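Local coordinates for actin-related protein 8 (Homo sapiens, PDB 4FO0), which binds ATP with low basal ATPase activity, does not polymerize, and is a proposed core subunit of the INO80 chromatin-remodelling complex, at residues 489-493 with 494-498. Numbering follows the deposited sequence.
Sequences DCCSS and DDTKK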
ATOM      1  N   ASP A 489      20.771   2.354 -11.210  1.00 54.46           N
ATOM      2  CA  ASP A 489      22.115   2.882 -11.340  1.00 47.68           C
ATOM      3  C   ASP A 489      23.061   2.326 -10.279  1.00 48.94           C
ATOM      4  O   ASP A 489      24.282   2.416 -10.405  1.00 65.80           O
ATOM      5  CB  ASP A 489      22.077   4.397 -11.236  1.00 53.89           C
ATOM      6  CG  ASP A 489      23.392   5.019 -11.593  1.00 73.63           C
ATOM      7  OD1 ASP A 489      24.051   4.507 -12.533  1.00 70.64           O
ATOM      8  OD2 ASP A 489      23.765   6.005 -10.930  1.00 59.77           O
ATOM      9  N   CYS A 490      22.489   1.756  -9.231  1.00 41.85           N
ATOM     10  CA  CYS A 490      23.269   1.177  -8.150  1.00 36.33           C
ATOM     11  C   CYS A 490      23.596  -0.288  -8.385  1.00 53.40           C
ATOM     12  O   CYS A 490      24.291  -0.899  -7.579  1.00 53.28           O
ATOM     13  CB  CYS A 490      22.527   1.311  -6.830  1.00 46.38           C
ATOM     14  SG  CYS A 490      22.480   2.979  -6.239  1.00 56.37           S
ATOM     15  N   CYS A 491      23.157  -0.852  -9.504  1.00 47.95           N
ATOM     16  CA  CYS A 491      23.703  -2.129  -9.957  1.00 57.56           C
ATOM     17  C   CYS A 491      25.179  -2.019 -10.328  1.00 63.75           C
ATOM     18  O   CYS A 491      25.582  -1.071 -10.991  1.00 71.25           O
ATOM     19  CB  CYS A 491      22.917  -2.646 -11.155  1.00 57.83           C
ATOM     20  SG  CYS A 491      21.205  -3.073 -10.796  1.00 65.10           S
ATOM     21  N   SER A 492      25.988  -2.975  -9.879  1.00 67.82           N
ATOM     22  CA  SER A 492      27.392  -3.048 -10.283  1.00 79.68           C
ATOM     23  C   SER A 492      27.664  -3.379 -11.753  1.00 66.10           C
ATOM     24  O   SER A 492      28.467  -2.722 -12.404  1.00 71.58           O
ATOM     25  CB  SER A 492      28.122  -4.059  -9.404  1.00 71.48           C
ATOM     26  OG  SER A 492      27.395  -5.270  -9.332  1.00 80.18           O
ATOM     27  N   SER A 493      26.976  -4.389 -12.271  1.00 69.17           N
ATOM     28  CA  SER A 493      27.238  -4.902 -13.612  1.00 68.85           C
ATOM     29  C   SER A 493      26.502  -4.034 -14.601  1.00 70.29           C
ATOM     30  O   SER A 493      25.588  -3.326 -14.209  1.00 75.03           O
ATOM     31  CB  SER A 493      26.782  -6.351 -13.737  1.00 72.94           C
ATOM     32  OG  SER A 493      26.108  -6.558 -14.962  1.00 80.41           O
ATOM     33  N   ASP A 494      26.866  -4.063 -15.878  1.00 69.10           N
ATOM     34  CA  ASP A 494      26.058  -3.276 -16.800  1.00 64.14           C
ATOM     35  C   ASP A 494      25.074  -4.164 -17.530  1.00 70.83           C
ATOM     36  O   ASP A 494      24.111  -3.684 -18.129  1.00 79.55           O
ATOM     37  CB  ASP A 494      26.935  -2.526 -17.799  1.00 53.42           C
ATOM     38  CG  ASP A 494      27.620  -1.336 -17.179  1.00 79.76           C
ATOM     39  OD1 ASP A 494      27.881  -1.363 -15.953  1.00 95.90           O
ATOM     40  OD2 ASP A 494      27.889  -0.366 -17.918  1.00 88.17           O
ATOM     41  N   ASP A 495      25.325  -5.468 -17.485  1.00 75.33           N
ATOM     42  CA  ASP A 495      24.389  -6.415 -18.061  1.00 82.53           C
ATOM     43  C   ASP A 495      23.157  -6.474 -17.184  1.00 73.85           C
ATOM     44  O   ASP A 495      22.034  -6.552 -17.683  1.00 73.74           O
ATOM     45  CB  ASP A 495      25.023  -7.796 -18.224  1.00 80.42           C
ATOM     46  CG  ASP A 495      25.585  -8.008 -19.618  1.00118.73           C
ATOM     47  OD1 ASP A 495      24.798  -8.346 -20.530  1.00128.00           O
ATOM     48  OD2 ASP A 495      26.807  -7.823 -19.809  1.00122.38           O
ATOM     49  N   THR A 496      23.374  -6.424 -15.874  1.00 60.65           N
ATOM     50  CA  THR A 496      22.276  -6.308 -14.936  1.00 60.68           C
ATOM     51  C   THR A 496      21.442  -5.086 -15.318  1.00 69.18           C
ATOM     52  O   THR A 496      20.235  -5.210 -15.556  1.00 64.29           O
ATOM     53  CB  THR A 496      22.768  -6.168 -13.487  1.00 66.92           C
ATOM     54  OG1 THR A 496      23.396  -7.384 -13.069  1.00 60.17           O
ATOM     55  CG2 THR A 496      21.606  -5.885 -12.560  1.00 56.02           C
ATOM     56  N   LYS A 497      22.083  -3.918 -15.406  1.00 46.74           N
ATOM     57  CA  LYS A 497      21.362  -2.689 -15.731  1.00 47.37           C
ATOM     58  C   LYS A 497      20.568  -2.810 -17.021  1.00 60.25           C
ATOM     59  O   LYS A 497      19.424  -2.370 -17.095  1.00 65.82           O
ATOM     60  CB  LYS A 497      22.295  -1.491 -15.820  1.00 44.94           C
ATOM     61  CG  LYS A 497      22.952  -1.132 -14.520  1.00 46.57           C
ATOM     62  CD  LYS A 497      23.833   0.094 -14.692  1.00 46.86           C
ATOM     63  CE  LYS A 497      24.713   0.297 -13.478  1.00 45.37           C
ATOM     64  NZ  LYS A 497      25.181   1.699 -13.350  1.00 51.58           N
ATOM     65  N   LYS A 498      21.168  -3.391 -18.049  1.00 65.30           N
ATOM     66  CA  LYS A 498      20.425  -3.580 -19.281  1.00 65.31           C
ATOM     67  C   LYS A 498      19.121  -4.288 -18.942  1.00 64.23           C
ATOM     68  O   LYS A 498      18.038  -3.860 -19.354  1.00 64.86           O
ATOM     69  CB  LYS A 498      21.229  -4.381 -20.308  1.00 78.40           C
ATOM     70  CG  LYS A 498      22.088  -3.527 -21.229  1.00 90.97           C
ATOM     71  CD  LYS A 498      22.561  -4.316 -22.454  1.00101.73           C
ATOM     72  CE  LYS A 498      23.465  -5.485 -22.064  1.00113.73           C
ATOM     73  NZ  LYS A 498      23.824  -6.359 -23.225  1.00 89.39           N
TER
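Ser493 is the N-cap of helix 494-502, its hydroxyl bonded to the first turn of an actin-fold helix that leads into sheet strand 503-507. OG accepts from Thr496 N at 2.9 Å in an almost straight bond (N-H...O angle 177°), and more weakly from Asp495 N, where the N-H...O angle is only 120°, so one oxygen receives two amides at the start of the helix. The side chain of Thr496 is divided between two partners: OG1 is satisfied by Glu264 OE2, while CG2, anti to the backbone N, lies against the buried Cys491 SG.

Lys497 reaches back to Asp489, in the direction of helix 480-489, and its side chain is also touched by Phe532 of helix 530-535. With CG beside the backbone N (chi1 -65°), Lys497 CG lies 3.7 Å from Cys491 CB, and the extended chain beyond it takes NZ on to Asp489. There NZ donates to Asp489 O at 3.2 Å, from above the carbonyl plane rather than along a lone pair. The lysine meets the aspartate side chain at a slant, and Lys497 NZ forms a salt bridge with Asp489 OD1 at 3.1 Å, its hydrogen bond weak.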